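Local coordinates for protein extracellular ligand-binding receptor (PDB 4Q6B) that binds leucine as the substrate-binding component of an ABC transporter and probably delivers amino acids to its membrane partner for uptake, at residues V78-S84 with M101-T107; V119-I123 with F330-D336. All coordinates share one frame; numbering follows the deposited sequence. Where two conformers were deposited one is given.

Contact 1. Residues V78-S84 with M101-T107. With LEU (leucine), chain B.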
loop_
_atom_site.group_PDB
_atom_site.type_symbol
_atom_site.label_atom_id
_atom_site.label_comp_id
_atom_site.label_asym_id
_atom_site.label_seq_id
_atom_site.Cartn_x
_atom_site.Cartn_y
_atom_site.Cartn_z
ATOM N N VAL A 78 -14.461 -1.084 -9.282
ATOM C CA VAL A 78 -13.984 0.077 -8.521
ATOM C C VAL A 78 -12.552 -0.100 -8.040
ATOM O O VAL A 78 -12.167 -1.169 -7.531
ATOM C CB VAL A 78 -14.930 0.334 -7.292
ATOM C CG1 VAL A 78 -14.426 1.488 -6.345
ATOM C CG2 VAL A 78 -16.308 0.616 -7.810
ATOM N N ILE A 79 -11.773 0.979 -8.190
ATOM C CA ILE A 79 -10.401 1.083 -7.667
ATOM C C ILE A 79 -10.506 1.944 -6.418
ATOM O O ILE A 79 -10.997 3.066 -6.477
ATOM C CB ILE A 79 -9.442 1.773 -8.676
ATOM C CG1 ILE A 79 -9.248 0.827 -9.862
ATOM C CG2 ILE A 79 -8.046 1.954 -8.045
ATOM C CD1 ILE A 79 -8.468 1.441 -10.995
ATOM N N GLY A 80 -10.102 1.392 -5.281
ATOM C CA GLY A 80 -10.128 2.126 -4.023
ATOM C C GLY A 80 -10.321 1.127 -2.876
ATOM O O GLY A 80 -10.265 -0.068 -3.137
ATOM N N HIS A 81 -10.483 1.603 -1.625
ATOM C CA HIS A 81 -10.236 3.003 -1.243
ATOM C C HIS A 81 -8.769 3.069 -0.752
ATOM O O HIS A 81 -8.013 2.087 -0.897
ATOM C CB HIS A 81 -11.216 3.438 -0.136
ATOM C CG HIS A 81 -12.655 3.457 -0.579
ATOM N ND1 HIS A 81 -13.456 4.577 -0.428
ATOM C CD2 HIS A 81 -13.431 2.522 -1.185
ATOM C CE1 HIS A 81 -14.656 4.331 -0.919
ATOM N NE2 HIS A 81 -14.672 3.090 -1.382
ATOM N N ARG A 82 -8.349 4.193 -0.179
ATOM C CA ARG A 82 -6.932 4.322 0.227
ATOM C C ARG A 82 -6.768 3.798 1.642
ATOM O O ARG A 82 -5.954 2.885 1.905
ATOM C CB ARG A 82 -6.509 5.787 0.221
ATOM C CG ARG A 82 -5.009 5.985 0.500
ATOM C CD ARG A 82 -4.658 7.489 0.415
ATOM N NE ARG A 82 -3.237 7.804 0.616
ATOM C CZ ARG A 82 -2.711 8.192 1.771
ATOM N NH1 ARG A 82 -1.412 8.463 1.847
ATOM N NH2 ARG A 82 -3.486 8.301 2.845
ATOM N N ASN A 83 -7.582 4.305 2.553
ATOM C CA ASN A 83 -7.374 3.992 3.968
ATOM C C ASN A 83 -8.056 2.681 4.299
ATOM O O ASN A 83 -9.219 2.481 3.918
ATOM C CB ASN A 83 -8.012 5.079 4.870
ATOM C CG ASN A 83 -7.421 6.453 4.615
ATOM O OD1 ASN A 83 -7.844 7.138 3.685
ATOM N ND2 ASN A 83 -6.411 6.841 5.404
ATOM N N SER A 84 -7.375 1.798 5.018
ATOM C CA SER A 84 -8.044 0.538 5.390
ATOM C C SER A 84 -9.314 0.711 6.225
ATOM O O SER A 84 -10.257 -0.079 6.089
ATOM C CB SER A 84 -7.065 -0.390 6.132
ATOM O OG SER A 84 -6.020 -0.818 5.279
HETATM N N MSE A 101 -13.914 -4.520 -5.959
HETATM C CA MSE A 101 -13.218 -3.395 -5.359
HETATM C C MSE A 101 -11.744 -3.766 -5.335
HETATM O O MSE A 101 -11.392 -4.811 -4.812
HETATM C CB MSE A 101 -13.689 -3.165 -3.922
HETATM C CG MSE A 101 -13.193 -1.826 -3.392
HETATM SE SE MSE A 101 -13.097 -1.772 -1.418
HETATM C CE MSE A 101 -11.392 -2.715 -1.297
ATOM N N LEU A 102 -10.892 -2.962 -5.960
ATOM C CA LEU A 102 -9.449 -3.325 -6.017
ATOM C C LEU A 102 -8.692 -2.174 -5.365
ATOM O O LEU A 102 -8.679 -1.078 -5.932
ATOM C CB LEU A 102 -9.015 -3.546 -7.467
ATOM C CG LEU A 102 -7.521 -3.737 -7.734
ATOM C CD1 LEU A 102 -6.994 -4.970 -7.067
ATOM C CD2 LEU A 102 -7.279 -3.879 -9.262
ATOM N N SER A 103 -8.115 -2.399 -4.188
ATOM C CA SER A 103 -7.426 -1.331 -3.487
ATOM C C SER A 103 -5.950 -1.275 -3.783
ATOM O O SER A 103 -5.229 -2.235 -3.645
ATOM C CB SER A 103 -7.603 -1.401 -1.971
ATOM O OG SER A 103 -6.924 -0.323 -1.357
ATOM N N PRO A 104 -5.537 -0.013 -4.219
ATOM C CA PRO A 104 -4.095 0.087 -4.433
ATOM C C PRO A 104 -3.347 0.658 -3.232
ATOM O O PRO A 104 -2.209 1.051 -3.389
ATOM C CB PRO A 104 -3.991 1.030 -5.624
ATOM C CG PRO A 104 -5.019 2.049 -5.348
ATOM C CD PRO A 104 -6.150 1.334 -4.684
ATOM N N ALA A 105 -4.004 0.818 -2.091
ATOM C CA ALA A 105 -3.298 1.290 -0.914
ATOM C C ALA A 105 -3.588 0.668 0.456
ATOM O O ALA A 105 -2.808 0.843 1.370
ATOM C CB ALA A 105 -3.385 2.799 -0.833
ATOM N N SER A 106 -4.704 -0.037 0.601
ATOM C CA SER A 106 -5.098 -0.479 1.928
ATOM C C SER A 106 -4.364 -1.757 2.283
ATOM O O SER A 106 -4.596 -2.777 1.676
ATOM C CB SER A 106 -6.614 -0.714 1.996
ATOM O OG SER A 106 -7.340 0.480 1.793
ATOM N N THR A 107 -3.526 -1.682 3.315
ATOM C CA THR A 107 -2.620 -2.777 3.652
ATOM C C THR A 107 -3.029 -3.600 4.870
ATOM O O THR A 107 -2.372 -4.607 5.163
ATOM C CB THR A 107 -1.196 -2.240 3.923
ATOM O OG1 THR A 107 -1.279 -1.238 4.954
ATOM C CG2 THR A 107 -0.599 -1.638 2.652
HETATM N N LEU B . -1.656 1.640 4.052
HETATM C CA LEU B . -2.560 2.628 4.650
HETATM C C LEU B . -3.855 1.971 5.098
HETATM O O LEU B . -4.709 2.607 5.702
HETATM C CB LEU B . -2.851 3.731 3.632
HETATM C CG LEU B . -1.501 4.436 3.464
HETATM C CD1 LEU B . -1.164 4.615 2.013
HETATM C CD2 LEU B . -1.393 5.752 4.222
HETATM O OXT LEU B . -4.019 0.762 4.880
#

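Contact 2. Residues V119-I123 with F330-D336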
loop_
_atom_site.group_PDB
_atom_site.type_symbol
_atom_site.label_atom_id
_atom_site.label_comp_id
_atom_site.label_asym_id
_atom_site.label_seq_id
_atom_site.Cartn_x
_atom_site.Cartn_y
_atom_site.Cartn_z
ATOM N N VAL A 119 -13.313 -8.720 -3.576
ATOM C CA VAL A 119 -12.507 -7.651 -2.948
ATOM C C VAL A 119 -11.028 -8.018 -3.042
ATOM O O VAL A 119 -10.618 -9.116 -2.663
ATOM C CB VAL A 119 -12.929 -7.502 -1.468
ATOM C CG1 VAL A 119 -12.032 -6.543 -0.713
ATOM C CG2 VAL A 119 -14.393 -7.051 -1.358
ATOM N N PHE A 120 -10.217 -7.081 -3.527
ATOM C CA PHE A 120 -8.799 -7.365 -3.864
ATOM C C PHE A 120 -7.916 -6.214 -3.450
ATOM O O PHE A 120 -8.405 -5.132 -3.248
ATOM C CB PHE A 120 -8.644 -7.558 -5.381
ATOM C CG PHE A 120 -9.415 -8.738 -5.944
ATOM C CD1 PHE A 120 -8.778 -9.945 -6.131
ATOM C CD2 PHE A 120 -10.784 -8.638 -6.241
ATOM C CE1 PHE A 120 -9.470 -11.048 -6.635
ATOM C CE2 PHE A 120 -11.475 -9.714 -6.778
ATOM C CZ PHE A 120 -10.813 -10.929 -6.977
ATOM N N ARG A 121 -6.613 -6.442 -3.341
ATOM C CA ARG A 121 -5.669 -5.309 -3.339
ATOM C C ARG A 121 -4.530 -5.713 -4.194
ATOM O O ARG A 121 -4.275 -6.902 -4.311
ATOM C CB ARG A 121 -5.174 -5.005 -1.939
ATOM C CG ARG A 121 -4.701 -6.221 -1.180
ATOM C CD ARG A 121 -3.944 -5.790 0.101
ATOM N NE ARG A 121 -4.150 -6.846 1.099
ATOM C CZ ARG A 121 -4.632 -6.633 2.314
ATOM N NH1 ARG A 121 -4.866 -7.666 3.124
ATOM N NH2 ARG A 121 -4.895 -5.396 2.720
ATOM N N ASN A 122 -3.845 -4.758 -4.828
ATOM C CA ASN A 122 -2.727 -5.120 -5.735
ATOM C C ASN A 122 -1.389 -4.712 -5.138
ATOM O O ASN A 122 -0.417 -4.488 -5.851
ATOM C CB ASN A 122 -2.911 -4.570 -7.174
ATOM C CG ASN A 122 -2.813 -3.064 -7.226
ATOM O OD1 ASN A 122 -3.044 -2.398 -6.208
ATOM N ND2 ASN A 122 -2.443 -2.515 -8.380
ATOM N N ILE A 123 -1.327 -4.667 -3.808
ATOM C CA ILE A 123 -0.099 -4.300 -3.104
ATOM C C ILE A 123 0.057 -5.297 -1.960
ATOM O O ILE A 123 -0.933 -5.944 -1.558
ATOM C CB ILE A 123 -0.192 -2.855 -2.571
ATOM C CG1 ILE A 123 -1.426 -2.692 -1.659
ATOM C CG2 ILE A 123 -0.297 -1.847 -3.754
ATOM C CD1 ILE A 123 -1.289 -1.590 -0.734
ATOM N N PHE A 330 -3.323 -12.924 -7.538
ATOM C CA PHE A 330 -4.366 -12.868 -6.493
ATOM C C PHE A 330 -4.658 -14.245 -5.970
ATOM O O PHE A 330 -4.751 -15.202 -6.744
ATOM C CB PHE A 330 -5.646 -12.273 -7.044
ATOM C CG PHE A 330 -5.501 -10.886 -7.467
ATOM C CD1 PHE A 330 -5.147 -9.916 -6.549
ATOM C CD2 PHE A 330 -5.776 -10.524 -8.773
ATOM C CE1 PHE A 330 -5.024 -8.612 -6.935
ATOM C CE2 PHE A 330 -5.680 -9.193 -9.147
ATOM C CZ PHE A 330 -5.299 -8.248 -8.206
ATOM N N ASP A 331 -4.782 -14.372 -4.647
ATOM C CA ASP A 331 -5.195 -15.644 -4.078
ATOM C C ASP A 331 -6.718 -15.715 -3.863
ATOM O O ASP A 331 -7.463 -14.813 -4.293
ATOM C CB ASP A 331 -4.379 -16.025 -2.821
ATOM C CG ASP A 331 -4.712 -15.178 -1.577
ATOM O OD1 ASP A 331 -5.666 -14.386 -1.591
ATOM O OD2 ASP A 331 -4.012 -15.338 -0.552
ATOM N N GLY A 332 -7.169 -16.793 -3.220
ATOM C CA GLY A 332 -8.587 -17.050 -3.058
ATOM C C GLY A 332 -9.275 -16.021 -2.164
ATOM O O GLY A 332 -10.514 -15.892 -2.178
ATOM N N ARG A 333 -8.481 -15.295 -1.391
ATOM C CA ARG A 333 -9.043 -14.315 -0.470
ATOM C C ARG A 333 -8.911 -12.908 -0.995
ATOM O O ARG A 333 -9.440 -11.973 -0.398
ATOM C CB ARG A 333 -8.377 -14.453 0.893
ATOM C CG ARG A 333 -8.332 -15.896 1.338
ATOM C CD ARG A 333 -7.901 -15.980 2.775
ATOM N NE ARG A 333 -7.055 -14.839 3.090
ATOM C CZ ARG A 333 -7.023 -14.246 4.278
ATOM N NH1 ARG A 333 -7.786 -14.697 5.269
ATOM N NH2 ARG A 333 -6.234 -13.199 4.468
ATOM N N GLY A 334 -8.217 -12.743 -2.124
ATOM C CA GLY A 334 -8.048 -11.426 -2.688
ATOM C C GLY A 334 -6.749 -10.733 -2.333
ATOM O O GLY A 334 -6.533 -9.634 -2.845
ATOM N N ASP A 335 -5.884 -11.349 -1.524
ATOM C CA ASP A 335 -4.536 -10.788 -1.311
ATOM C C ASP A 335 -3.693 -10.923 -2.575
ATOM O O ASP A 335 -3.885 -11.859 -3.364
ATOM C CB ASP A 335 -3.818 -11.491 -0.165
ATOM C CG ASP A 335 -4.333 -11.008 1.210
ATOM O OD1 ASP A 335 -4.445 -9.782 1.375
ATOM O OD2 ASP A 335 -4.663 -11.834 2.068
ATOM N N ASP A 336 -2.769 -9.994 -2.760
ATOM C CA ASP A 336 -1.805 -10.108 -3.842
ATOM C C ASP A 336 -0.579 -10.799 -3.287
ATOM O O ASP A 336 0.095 -10.282 -2.366
ATOM C CB ASP A 336 -1.464 -8.707 -4.404
ATOM C CG ASP A 336 -0.883 -8.764 -5.818
ATOM O OD1 ASP A 336 -0.191 -9.765 -6.165
ATOM O OD2 ASP A 336 -1.107 -7.799 -6.595
HETATM O O HOH W 1 -3.624 -10.501 4.290
HETATM O O HOH W 2 -2.054 -8.119 -0.489
#

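Contact 1. Residues V78-S84 with M101-T107
V78 O takes the backbone N-H of L102 at 2.7 Å, and G80 N gives its own to L102 O; these two bonds tie together neighbouring parallel strands of the beta-alpha-beta unit 75-79, 84-97, 101-103 in a periplasmic binding protein. At the end of strand 101-103, S103 takes over. S103 CB lies 3.2 Å from G80 O, and its OG, anti to the backbone N (chi1 -179°), reaches H81 O at 2.7 Å, approaching almost straight down that carbonyl. The same OG accepts the N-H groups of A105 and S106, an ST turn and ST motif that curl the chain toward the pocket, so three bonds grip one buried oxygen. S106 OG bonds to R82 O from above the carbonyl plane and also pairs with S87 OG on helix 84-97. On the face shared with V78, the selenomethionine M101, bent at its end, curls CG and CE about G80 O and brings SE to the edge of the H81 ring, whose nitrogens bond D55 and Y94. Both loops then close on the bound leucine: the R82 guanidinium spreads one face over its methyl groups, A105 O and T107 OG1, the latter also bonded to D126, hold its N, and S84 N meets its O nearly straight on (170°). S84 OG binds the second carboxylate oxygen, OXT, at 2.6 Å, and T107 N binds that same OXT at 2.9 Å.

Contact 2. Residues V119-I123 with F330-D336
The ring of F120 turns its edge to one face of the F330 ring, an edge-to-face pair with centroids 4.9 Å apart and planes at 65°. F120 CD1 does the touching, lying 3.7 Å from F330 CD1 and displaced toward the rim of that ring. At the F330 edge, in the ring plane, sits R121 O, 3.2 Å from CE1; this buried carbonyl oxygen has no hydrogen-bond partner in the model. The second flat pair is polar. R121 and D335 run side by side with guanidinium and carboxylate only 3° from coplanar, and R121 NE and NH1 both grip D335 OD1, at 3.0 and 2.8 Å, NH1 on its syn lone pair, NE nearly along the C-O axis. R121 starts with CG wedged between backbone N and carbonyl carbon (chi1 48°) and then extends, which carries its end alongside the aspartate; NH2 is left for S106 O and S108 O. In one of its two conformers R333 NH2 also reaches D335 OD2, and its NH1 meets D113. Between these groups R121 N bonds to G334 O, while G334 CA makes a CA-H...O contact to V119 O at 3.5 Å. A water joins I123 O to D336 N. The type I turn 331-334, with D331 OD1 closing an Asx turn on R333 N, thus flanks edge strand 119-121 of the five-stranded parallel sheet in this periplasmic-binding-protein fold.

Overall arrangement
Contacts 1 and 2 meet on one parallel sheet, where strand 101-103 lies between 75-79 and 119-121; their centres are 11 Å apart. M101 O accepts from F120 N at 2.9 Å, probably a hydrogen bond continuing the sheet, and S103 O packs 3.3 Å from R121 CB. Past the strand ends, R121 NH2 lies 2.8 Å from S106 O, so the arginine paired with D335 also reaches, by a probable hydrogen bond, the loop that carries ligand-binding A105 and T107. Contact 1 touches leucine directly, and N231 adds a further bond to the ligand. Contact 2 stands one layer back, the I123 side chain coming to about 6 Å from leucine and touching T107.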